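BB0689 (Borrelia burgdorferi, PDB 4D53) is an outer surface lipoprotein of the CAP superfamily whose precise biochemical role remains uncertain. Local coordinates at residues A[43-48]-A[54-59]. Sequence-based numbering, arbitrary orientation.
Sequences KEYAIK and TITHTL
T56 is the first residue of 54-59 to meet Y45: its carbonyl oxygen takes a hydrogen bond from the phenol, with Y45 OH 2.7 Å from T56 O. That oxygen lies at the edge of the tyrosine ring, near the ring plane, while the hydroxyl sits above the plane of the peptide carbonyl, 42° out of it. Y45 gets there because its CG is anti to the backbone N (chi1 -162°), which sends the ring outward from helix 36-52 until its end reaches the loop backbone. The T56 side chain works within the loop instead: its OG1 accepts from T58 N at 3.2 Å, closing an ST turn, and a weaker bond comes from T58 OG1.

H57 begins to bend the chain around the phenol. Its side chain leaves the backbone pointing away from residues 43-48, and its ND1 is hydrogen-bonded to E80 of strand 75-84, while its carbonyl oxygen binds R67, whose cationic group also packs on the Y45 ring. T58 carries the backbone past the hydroxyl, and at L59 the chain turns back to it. Here L59 N donates to Y45 OH at 3.1 Å, a nearly straight bond (164°), so the one hydroxyl both gives and receives, linking the carbonyl of the residue that opens the ST turn with the amide just after it. L59 CB rests obliquely by the ring, 3.9 Å from Y45 CE1. Further out, L59 CD2 lies 4.0 Å from K48 O and 4.1 Å from K48 CB, where K48 is exposed to solvent.

A buried tyrosine thus pins the loop that follows helix 36-52, using the main-chain carbonyl that begins an ST turn and the amide that follows it, within the alpha-beta-alpha sandwich of the CAP domain.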
loop_
_atom_site.group_PDB
_atom_site.type_symbol
_atom_site.label_atom_id
_atom_site.label_comp_id
_atom_site.label_asym_id
_atom_site.label_seq_id
_atom_site.Cartn_x
_atom_site.Cartn_y
_atom_site.Cartn_z
ATOM N N LYS A 43 3.232 -6.197 3.269
ATOM C CA LYS A 43 3.792 -7.364 2.697
ATOM C C LYS A 43 3.047 -8.660 3.064
ATOM O O LYS A 43 2.740 -9.470 2.195
ATOM C CB LYS A 43 5.302 -7.511 3.044
ATOM C CG LYS A 43 5.957 -8.739 2.427
ATOM C CD LYS A 43 7.469 -8.827 2.801
ATOM C CE LYS A 43 8.180 -9.945 2.061
ATOM N NZ LYS A 43 9.610 -9.985 2.429
ATOM N N GLU A 44 2.684 -8.769 4.324
ATOM C CA GLU A 44 1.983 -9.982 4.799
ATOM C C GLU A 44 0.636 -10.112 4.122
ATOM O O GLU A 44 0.219 -11.199 3.674
ATOM C CB GLU A 44 1.774 -9.906 6.302
ATOM C CG GLU A 44 3.103 -10.103 7.038
ATOM C CD GLU A 44 2.975 -10.335 8.568
ATOM O OE1 GLU A 44 1.814 -10.455 9.120
ATOM O OE2 GLU A 44 4.099 -10.386 9.159
ATOM N N TYR A 45 -0.015 -8.953 4.010
ATOM C CA TYR A 45 -1.357 -8.920 3.327
ATOM C C TYR A 45 -1.272 -9.177 1.822
ATOM O O TYR A 45 -2.079 -9.957 1.273
ATOM C CB TYR A 45 -2.065 -7.604 3.638
ATOM C CG TYR A 45 -3.555 -7.719 3.343
ATOM C CD1 TYR A 45 -4.343 -8.699 3.934
ATOM C CD2 TYR A 45 -4.196 -6.817 2.453
ATOM C CE1 TYR A 45 -5.692 -8.775 3.697
ATOM C CE2 TYR A 45 -5.541 -6.884 2.217
ATOM C CZ TYR A 45 -6.312 -7.868 2.840
ATOM O OH TYR A 45 -7.676 -7.934 2.634
ATOM N N ALA A 46 -0.279 -8.590 1.146
ATOM C CA ALA A 46 -0.132 -8.782 -0.255
ATOM C C ALA A 46 0.038 -10.293 -0.560
ATOM O O ALA A 46 -0.525 -10.866 -1.536
ATOM C CB ALA A 46 1.071 -8.011 -0.800
ATOM N N ILE A 47 0.859 -10.954 0.272
ATOM C CA ILE A 47 1.116 -12.419 0.067
ATOM C C ILE A 47 -0.197 -13.260 0.245
ATOM O O ILE A 47 -0.483 -14.135 -0.557
ATOM C CB ILE A 47 2.248 -12.871 1.025
ATOM C CG1 ILE A 47 3.585 -12.329 0.448
ATOM C CG2 ILE A 47 2.259 -14.423 1.176
ATOM C CD1 ILE A 47 4.715 -12.417 1.459
ATOM N N LYS A 48 -1.006 -12.890 1.222
ATOM C CA LYS A 48 -2.325 -13.532 1.440
ATOM C C LYS A 48 -3.268 -13.315 0.284
ATOM O O LYS A 48 -3.974 -14.262 -0.131
ATOM C CB LYS A 48 -2.960 -13.114 2.705
ATOM C CG LYS A 48 -2.191 -13.528 3.904
ATOM C CD LYS A 48 -3.077 -13.352 5.129
ATOM C CE LYS A 48 -2.357 -13.875 6.363
ATOM N NZ LYS A 48 -3.037 -13.244 7.505
ATOM N N THR A 54 -7.270 -13.092 -4.955
ATOM C CA THR A 54 -8.333 -12.092 -4.720
ATOM C C THR A 54 -7.676 -10.749 -4.521
ATOM O O THR A 54 -6.504 -10.667 -4.151
ATOM C CB THR A 54 -9.153 -12.437 -3.442
ATOM O OG1 THR A 54 -10.272 -11.521 -3.227
ATOM C CG2 THR A 54 -8.379 -12.399 -2.145
ATOM N N ILE A 55 -8.473 -9.703 -4.713
ATOM C CA ILE A 55 -8.150 -8.435 -4.238
ATOM C C ILE A 55 -9.387 -7.937 -3.434
ATOM O O ILE A 55 -10.525 -7.856 -3.954
ATOM C CB ILE A 55 -7.851 -7.476 -5.430
ATOM C CG1 ILE A 55 -6.638 -7.915 -6.235
ATOM C CG2 ILE A 55 -7.785 -6.083 -4.896
ATOM C CD1 ILE A 55 -5.338 -7.809 -5.444
ATOM N N THR A 56 -9.161 -7.627 -2.195
ATOM C CA THR A 56 -10.243 -7.238 -1.259
ATOM C C THR A 56 -9.638 -6.580 -0.061
ATOM O O THR A 56 -8.488 -6.909 0.301
ATOM C CB THR A 56 -11.127 -8.431 -0.822
ATOM O OG1 THR A 56 -12.035 -7.958 0.183
ATOM C CG2 THR A 56 -10.294 -9.530 -0.261
ATOM N N HIS A 57 -10.364 -5.688 0.605
ATOM C CA HIS A 57 -9.855 -5.028 1.834
ATOM C C HIS A 57 -10.177 -5.843 3.087
ATOM O O HIS A 57 -9.695 -5.511 4.155
ATOM C CB HIS A 57 -10.460 -3.619 1.992
ATOM C CG HIS A 57 -10.030 -2.668 0.925
ATOM N ND1 HIS A 57 -8.803 -2.036 0.953
ATOM C CD2 HIS A 57 -10.685 -2.185 -0.163
ATOM C CE1 HIS A 57 -8.726 -1.195 -0.071
ATOM N NE2 HIS A 57 -9.838 -1.285 -0.775
ATOM N N THR A 58 -10.993 -6.908 2.976
ATOM C CA THR A 58 -11.543 -7.575 4.168
ATOM C C THR A 58 -11.292 -9.075 4.198
ATOM O O THR A 58 -12.140 -9.862 4.577
ATOM C CB THR A 58 -13.072 -7.370 4.267
ATOM O OG1 THR A 58 -13.674 -7.856 3.059
ATOM C CG2 THR A 58 -13.341 -5.882 4.427
ATOM N N LEU A 59 -10.121 -9.505 3.777
ATOM C CA LEU A 59 -9.869 -10.937 3.701
ATOM C C LEU A 59 -9.864 -11.617 5.076
ATOM O O LEU A 59 -9.302 -11.096 6.050
ATOM C CB LEU A 59 -8.622 -11.249 2.878
ATOM C CG LEU A 59 -8.340 -12.759 2.722
ATOM C CD1 LEU A 59 -9.432 -13.361 1.771
ATOM C CD2 LEU A 59 -7.001 -12.960 2.065
#